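Local coordinates for VgrG protein (Vibrio cholerae, PDB 4DTH) that probably cross-links actin through its actin cross-linking domain, a toxin module that binds ATP together with magnesium ions, at residues L192-L195 with E196-P199; Q305-R309 with Y310-L314; A103-T106 with R107-A110. All blocks are in the same frame, centred on the assembly; numbering follows the deposited sequence.

How the contacts relate
The three contacts are local ones, and along the chain contact 3 comes first, then contact 1, then contact 2, all within the actin cross-linking domain. Contact 3 lies on helix 101-124, contact 1 at the end of helix 190-196, and contact 2 where helix 292-307 gives way to helix 312-323. Contacts 2 and 3 sit on opposite sides of the chain's centre, their centres 46 Å apart; contact 1 has its centre 25 Å from each of the others. The side chains of Arg107 in contact 3 and Leu195 in contact 1 are about 7 and 10 Å from the bound ATP, so these two probably belong to the framework around the nucleotide, whereas contact 2 is a remote surface turn.

Contact 1 (L192-L195 with E196-P199); sequences LRLL and ESAP
Glu196 folds its side chain back over the carbonyl oxygen of Leu192, which lies one turn earlier, within helix 190-196. Its CB packs beside Leu192 O, and CG comes closer to that same oxygen, at 3.2 Å. CG lies beside the backbone N, opposite the carbonyl carbon (chi1 -72°), and the extended chain beyond it stays over the carbonyl: CD is still 3.4 Å from Leu192 O. At the tip, OE2 is 4.0 Å from Leu192 CB. The carboxylate is held from outside the helix: OE1 is hydrogen-bonded to Ser187 OG and OE2 to Gly185 N. Leu192 O itself takes the helical bond from Glu196 N, 2.9 Å away.

Ser197 turns back on Leu194. With OG set between the backbone N and the carbonyl carbon (chi1 78°), the hydroxyl gives a short bond to Leu194 O, with OG 2.6 Å from that oxygen. Ser197 N reaches the same acceptor over 3.2 Å from well above its carbonyl plane, so two donors grip one oxygen. Ala198 N then bonds to Leu195 O at 3.1 Å. Behind this turn Leu195 packs on Val179, Phe350 and Ile277 of three neighbouring strands, and Ala198 shares Ile277.

The chemistry is that of a helix end whose last carbonyls are met within three or four residues: the Ser197 hydroxyl adds a second donor at Leu194 O, while the Glu196 carboxylate ties the last turn to the loop at Gly185 and Ser187.

Contact 2 (Q305-R309 with Y310-L314); sequences QLQSR and YSESL. With SO4 (sulfate ion), chain J.
Tyr310 lays its ring against Arg309 in the turn that follows helix 292-307, with Leu306 CD2 at a looser 4.3 Å from Tyr310 CD2. A chi1 of -63° directs the ring away from the carbonyl carbon of Tyr310, and chi2 (-76°) turns it so that Arg309 O lies over one face. At the far end, near the ring plane, Tyr310 OH donates to sulfate O3 over 2.8 Å; the ion, probably from the crystallisation liquor, is also hydrogen-bonded to Lys243. Tyr310 N gives Leu306 O a bond of 2.7 Å, and Arg309 N shares that acceptor.

Arg309 runs extended from CG to NE back along the helix. There NH1 donates to both Gln305 O, at 2.8 Å, and Gln305 OE1, at 3.0 Å, with both acceptors near the guanidinium plane, which should restrain the rotation of the guanidinium. Water 1 donates to Gln307 O and Tyr310 O, joining the two sides of the turn.

Ser311 OG accepts from Leu314 N at 3.1 Å and is also hydrogen-bonded to Glu257. Its neighbour Tyr310 packs against Ala239 and Glu240 of helix 221-245. Together these features make a tight surface link between two helices, 292-307 and 312-323, in which Ser311 is the N-cap of the second.

Contact 3 (A103-T106 with R107-A110); sequences AVET and RKQA
Residues Ala103 to Ala110 are two turns of helix 101-124, in which the amide nitrogens of Arg107, Lys108, Gln109 and Ala110 donate to the carbonyl oxygens of Ala103, Val104, Glu105 and Thr106, with Ala110 N to Thr106 O at 2.8 Å.

Arg107 doubles its link to Ala103. Its chain bends at chi2 (147°) and runs back along the helix, CD passing 3.3 Å from Ala103 O, until NH1 gives that oxygen a second bond of 3.1 Å. The oxygen lies near the guanidinium plane, at its edge, and the two nitrogens reach it from opposite faces of the carbonyl plane: Arg107 N tilted 31° from it, NH1 45° out of it. NH1 also touches Ala103 CB at 3.5 Å. On the other side of the group, NE bonds to Tyr94 O, which helps to hold the guanidinium in place against strand 85-97.

Glu105 and Lys108 form a salt bridge three residues apart. The glutamate bends at chi2 and the lysine at chi3, bringing NZ to 3.2 Å from OE1 on the syn side of the carboxylate, with a weak second bond to OE2 at 3.4 Å. NZ has another partner in Ser361 O. Nearer the backbone, Val104 CG1 lies 4.2 Å from Lys108 CD, the two side chains pointing the same way, while Ala110 packs on Leu57, Phe58 and Phe140.

This is a regular alpha helix packed against strands 56-68, 85-97 and 140-144, with an i to i+3 salt bridge and an arginine reaching back to the carbonyl four residues earlier.

Contact 1 (L192-L195 with E196-P199)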
loop_
_atom_site.group_PDB
_atom_site.type_symbol
_atom_site.label_atom_id
_atom_site.label_comp_id
_atom_site.label_asym_id
_atom_site.label_seq_id
_atom_site.Cartn_x
_atom_site.Cartn_y
_atom_site.Cartn_z
ATOM N N LEU A 192 -13.056 -11.179 -1.530
ATOM C CA LEU A 192 -13.514 -10.652 -2.820
ATOM C C LEU A 192 -14.752 -9.792 -2.660
ATOM O O LEU A 192 -14.812 -8.714 -3.240
ATOM C CB LEU A 192 -13.747 -11.774 -3.844
ATOM C CG LEU A 192 -12.486 -12.344 -4.499
ATOM C CD1 LEU A 192 -12.803 -13.624 -5.254
ATOM C CD2 LEU A 192 -11.814 -11.318 -5.436
ATOM N N ARG A 193 -15.700 -10.232 -1.814
ATOM C CA ARG A 193 -16.937 -9.490 -1.544
ATOM C C ARG A 193 -16.645 -8.177 -0.824
ATOM O O ARG A 193 -17.266 -7.160 -1.141
ATOM C CB ARG A 193 -17.939 -10.356 -0.772
ATOM C CG ARG A 193 -18.414 -11.534 -1.610
ATOM C CD ARG A 193 -19.615 -12.237 -1.020
ATOM N NE ARG A 193 -19.285 -12.977 0.203
ATOM C CZ ARG A 193 -18.839 -14.226 0.240
ATOM N NH1 ARG A 193 -18.646 -14.903 -0.883
ATOM N NH2 ARG A 193 -18.576 -14.809 1.403
ATOM N N LEU A 194 -15.650 -8.191 0.106
ATOM C CA LEU A 194 -15.223 -6.989 0.814
ATOM C C LEU A 194 -14.644 -5.974 -0.205
ATOM O O LEU A 194 -14.989 -4.791 -0.164
ATOM C CB LEU A 194 -14.172 -7.347 1.891
ATOM C CG LEU A 194 -13.618 -6.190 2.716
ATOM C CD1 LEU A 194 -14.706 -5.546 3.578
ATOM C CD2 LEU A 194 -12.456 -6.656 3.588
ATOM N N LEU A 195 -13.792 -6.453 -1.135
ATOM C CA LEU A 195 -13.179 -5.599 -2.164
ATOM C C LEU A 195 -14.209 -5.056 -3.141
ATOM O O LEU A 195 -14.132 -3.888 -3.527
ATOM C CB LEU A 195 -12.082 -6.353 -2.926
ATOM C CG LEU A 195 -10.824 -6.703 -2.123
ATOM C CD1 LEU A 195 -9.970 -7.643 -2.897
ATOM C CD2 LEU A 195 -10.039 -5.450 -1.717
ATOM N N GLU A 196 -15.180 -5.892 -3.523
ATOM C CA GLU A 196 -16.251 -5.503 -4.441
ATOM C C GLU A 196 -17.204 -4.474 -3.832
ATOM O O GLU A 196 -17.924 -3.789 -4.568
ATOM C CB GLU A 196 -17.009 -6.728 -4.941
ATOM C CG GLU A 196 -16.216 -7.568 -5.927
ATOM C CD GLU A 196 -16.752 -8.977 -6.072
ATOM O OE1 GLU A 196 -17.939 -9.199 -5.743
ATOM O OE2 GLU A 196 -15.987 -9.858 -6.519
ATOM N N SER A 197 -17.185 -4.339 -2.493
ATOM C CA SER A 197 -18.001 -3.346 -1.792
ATOM C C SER A 197 -17.398 -1.935 -1.887
ATOM O O SER A 197 -18.046 -0.980 -1.447
ATOM C CB SER A 197 -18.244 -3.756 -0.342
ATOM O OG SER A 197 -17.108 -3.498 0.468
ATOM N N ALA A 198 -16.181 -1.788 -2.479
ATOM C CA ALA A 198 -15.542 -0.474 -2.660
ATOM C C ALA A 198 -16.548 0.444 -3.380
ATOM O O ALA A 198 -17.208 -0.013 -4.320
ATOM C CB ALA A 198 -14.269 -0.605 -3.481
ATOM N N PRO A 199 -16.759 1.687 -2.891
ATOM C CA PRO A 199 -17.789 2.557 -3.508
ATOM C C PRO A 199 -17.584 2.826 -4.994
ATOM O O PRO A 199 -18.560 2.962 -5.735
ATOM C CB PRO A 199 -17.711 3.850 -2.693
ATOM C CG PRO A 199 -17.029 3.484 -1.434
ATOM C CD PRO A 199 -16.099 2.355 -1.752
#

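Contact 2 (Q305-R309 with Y310-L314)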
loop_
_atom_site.group_PDB
_atom_site.type_symbol
_atom_site.label_atom_id
_atom_site.label_comp_id
_atom_site.label_asym_id
_atom_site.label_seq_id
_atom_site.Cartn_x
_atom_site.Cartn_y
_atom_site.Cartn_z
ATOM N N GLN A 305 -17.912 4.663 -22.263
ATOM C CA GLN A 305 -18.329 4.763 -20.859
ATOM C C GLN A 305 -17.788 6.072 -20.256
ATOM O O GLN A 305 -18.518 6.768 -19.552
ATOM C CB GLN A 305 -17.866 3.546 -20.050
ATOM C CG GLN A 305 -18.455 2.222 -20.551
ATOM C CD GLN A 305 -19.938 2.073 -20.308
ATOM O OE1 GLN A 305 -20.532 2.708 -19.419
ATOM N NE2 GLN A 305 -20.575 1.225 -21.105
ATOM N N LEU A 306 -16.533 6.426 -20.580
ATOM C CA LEU A 306 -15.965 7.702 -20.133
ATOM C C LEU A 306 -16.651 8.862 -20.871
ATOM O O LEU A 306 -17.081 9.828 -20.240
ATOM C CB LEU A 306 -14.458 7.745 -20.420
ATOM C CG LEU A 306 -13.534 7.013 -19.435
ATOM C CD1 LEU A 306 -12.198 6.700 -20.085
ATOM C CD2 LEU A 306 -13.299 7.847 -18.162
ATOM N N GLN A 307 -16.749 8.754 -22.203
ATOM C CA GLN A 307 -17.311 9.791 -23.067
ATOM C C GLN A 307 -18.791 10.127 -22.896
ATOM O O GLN A 307 -19.229 11.189 -23.332
ATOM C CB GLN A 307 -16.907 9.561 -24.528
ATOM C CG GLN A 307 -15.409 9.782 -24.716
ATOM C CD GLN A 307 -14.834 9.204 -25.984
ATOM O OE1 GLN A 307 -15.402 9.315 -27.068
ATOM N NE2 GLN A 307 -13.607 8.698 -25.890
ATOM N N SER A 308 -19.555 9.242 -22.229
ATOM C CA SER A 308 -20.967 9.518 -21.979
ATOM C C SER A 308 -21.097 10.266 -20.637
ATOM O O SER A 308 -22.158 10.801 -20.325
ATOM C CB SER A 308 -21.780 8.220 -21.975
ATOM O OG SER A 308 -21.341 7.375 -20.926
ATOM N N ARG A 309 -19.992 10.350 -19.877
ATOM C CA ARG A 309 -19.969 10.969 -18.545
ATOM C C ARG A 309 -19.014 12.142 -18.388
ATOM O O ARG A 309 -19.230 12.993 -17.514
ATOM C CB ARG A 309 -19.560 9.917 -17.514
ATOM C CG ARG A 309 -20.580 8.805 -17.333
ATOM C CD ARG A 309 -19.999 7.703 -16.475
ATOM N NE ARG A 309 -20.965 6.641 -16.172
ATOM C CZ ARG A 309 -21.168 5.574 -16.934
ATOM N NH1 ARG A 309 -20.516 5.434 -18.082
ATOM N NH2 ARG A 309 -22.023 4.635 -16.555
ATOM N N TYR A 310 -17.937 12.158 -19.178
ATOM C CA TYR A 310 -16.882 13.173 -19.051
ATOM C C TYR A 310 -16.549 13.790 -20.381
ATOM O O TYR A 310 -16.847 13.198 -21.421
ATOM C CB TYR A 310 -15.632 12.565 -18.404
ATOM C CG TYR A 310 -15.903 12.084 -16.998
ATOM C CD1 TYR A 310 -16.019 12.987 -15.941
ATOM C CD2 TYR A 310 -16.150 10.739 -16.738
ATOM C CE1 TYR A 310 -16.332 12.557 -14.652
ATOM C CE2 TYR A 310 -16.467 10.297 -15.452
ATOM C CZ TYR A 310 -16.557 11.210 -14.415
ATOM O OH TYR A 310 -16.885 10.786 -13.155
ATOM N N SER A 311 -15.918 14.976 -20.351
ATOM C CA SER A 311 -15.535 15.685 -21.573
ATOM C C SER A 311 -14.638 14.801 -22.418
ATOM O O SER A 311 -14.018 13.869 -21.878
ATOM C CB SER A 311 -14.796 16.968 -21.219
ATOM O OG SER A 311 -13.524 16.661 -20.666
ATOM N N GLU A 312 -14.573 15.080 -23.731
ATOM C CA GLU A 312 -13.711 14.345 -24.654
ATOM C C GLU A 312 -12.257 14.355 -24.182
ATOM O O GLU A 312 -11.631 13.299 -24.146
ATOM C CB GLU A 312 -13.829 14.883 -26.102
ATOM C CG GLU A 312 -12.860 14.244 -27.099
ATOM C CD GLU A 312 -12.876 12.736 -27.260
ATOM O OE1 GLU A 312 -13.831 12.077 -26.785
ATOM O OE2 GLU A 312 -11.946 12.207 -27.909
ATOM N N SER A 313 -11.741 15.533 -23.796
ATOM C CA SER A 313 -10.363 15.688 -23.328
ATOM C C SER A 313 -10.072 14.868 -22.065
ATOM O O SER A 313 -9.095 14.129 -22.035
ATOM C CB SER A 313 -9.999 17.153 -23.132
ATOM O OG SER A 313 -8.642 17.217 -22.719
ATOM N N LEU A 314 -10.954 14.944 -21.059
ATOM C CA LEU A 314 -10.739 14.164 -19.841
ATOM C C LEU A 314 -10.813 12.661 -20.134
ATOM O O LEU A 314 -9.938 11.927 -19.681
ATOM C CB LEU A 314 -11.713 14.581 -18.723
ATOM C CG LEU A 314 -11.576 13.879 -17.364
ATOM C CD1 LEU A 314 -10.124 13.948 -16.804
ATOM C CD2 LEU A 314 -12.584 14.443 -16.377
HETATM S S SO4 J . -18.826 13.771 -11.531
HETATM O O1 SO4 J . -18.478 15.010 -10.835
HETATM O O2 SO4 J . -19.162 14.081 -12.922
HETATM O O3 SO4 J . -17.690 12.845 -11.497
HETATM O O4 SO4 J . -19.981 13.158 -10.858
HETATM O O HOH W 1 -17.675 13.283 -24.046
#

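Contact 3 (A103-T106 with R107-A110)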
loop_
_atom_site.group_PDB
_atom_site.type_symbol
_atom_site.label_atom_id
_atom_site.label_comp_id
_atom_site.label_asym_id
_atom_site.label_seq_id
_atom_site.Cartn_x
_atom_site.Cartn_y
_atom_site.Cartn_z
ATOM N N ALA A 103 0.739 -17.072 11.151
ATOM C CA ALA A 103 1.539 -16.014 10.518
ATOM C C ALA A 103 0.998 -14.623 10.859
ATOM O O ALA A 103 1.779 -13.718 11.140
ATOM C CB ALA A 103 1.590 -16.214 9.010
ATOM N N VAL A 104 -0.334 -14.465 10.872
ATOM C CA VAL A 104 -0.995 -13.192 11.202
ATOM C C VAL A 104 -0.699 -12.835 12.666
ATOM O O VAL A 104 -0.326 -11.698 12.979
ATOM C CB VAL A 104 -2.527 -13.267 10.923
ATOM C CG1 VAL A 104 -3.264 -12.052 11.499
ATOM C CG2 VAL A 104 -2.810 -13.409 9.430
ATOM N N GLU A 105 -0.848 -13.825 13.549
ATOM C CA GLU A 105 -0.627 -13.646 14.975
ATOM C C GLU A 105 0.820 -13.348 15.312
ATOM O O GLU A 105 1.070 -12.463 16.131
ATOM C CB GLU A 105 -1.167 -14.852 15.758
ATOM C CG GLU A 105 -1.861 -14.472 17.057
ATOM C CD GLU A 105 -2.841 -13.310 17.028
ATOM O OE1 GLU A 105 -3.691 -13.244 16.108
ATOM O OE2 GLU A 105 -2.755 -12.464 17.946
ATOM N N THR A 106 1.772 -14.057 14.678
ATOM C CA THR A 106 3.204 -13.830 14.923
ATOM C C THR A 106 3.603 -12.400 14.535
ATOM O O THR A 106 4.359 -11.772 15.276
ATOM C CB THR A 106 4.074 -14.901 14.257
ATOM O OG1 THR A 106 3.575 -16.191 14.622
ATOM C CG2 THR A 106 5.538 -14.800 14.666
ATOM N N ARG A 107 3.053 -11.866 13.421
ATOM C CA ARG A 107 3.344 -10.487 13.003
ATOM C C ARG A 107 2.860 -9.480 14.047
ATOM O O ARG A 107 3.619 -8.587 14.412
ATOM C CB ARG A 107 2.727 -10.178 11.630
ATOM C CG ARG A 107 3.541 -10.737 10.475
ATOM C CD ARG A 107 2.641 -11.158 9.306
ATOM N NE ARG A 107 3.457 -11.581 8.166
ATOM C CZ ARG A 107 4.106 -12.738 8.078
ATOM N NH1 ARG A 107 3.994 -13.647 9.041
ATOM N NH2 ARG A 107 4.867 -12.997 7.024
ATOM N N LYS A 108 1.624 -9.651 14.557
ATOM C CA LYS A 108 1.047 -8.766 15.577
ATOM C C LYS A 108 1.883 -8.803 16.851
ATOM O O LYS A 108 2.225 -7.753 17.393
ATOM C CB LYS A 108 -0.396 -9.181 15.884
ATOM C CG LYS A 108 -1.388 -8.863 14.746
ATOM C CD LYS A 108 -2.673 -9.702 14.873
ATOM C CE LYS A 108 -3.446 -9.399 16.146
ATOM N NZ LYS A 108 -4.695 -10.202 16.237
ATOM N N GLN A 109 2.222 -10.023 17.314
ATOM C CA GLN A 109 3.015 -10.216 18.530
ATOM C C GLN A 109 4.422 -9.627 18.404
ATOM O O GLN A 109 4.905 -8.978 19.349
ATOM C CB GLN A 109 3.038 -11.702 18.926
ATOM C CG GLN A 109 1.684 -12.147 19.486
ATOM C CD GLN A 109 1.569 -13.640 19.641
ATOM O OE1 GLN A 109 1.356 -14.378 18.674
ATOM N NE2 GLN A 109 1.636 -14.112 20.873
ATOM N N ALA A 110 5.071 -9.825 17.228
ATOM C CA ALA A 110 6.420 -9.295 16.978
ATOM C C ALA A 110 6.416 -7.765 16.960
ATOM O O ALA A 110 7.347 -7.146 17.471
ATOM C CB ALA A 110 6.964 -9.836 15.667
#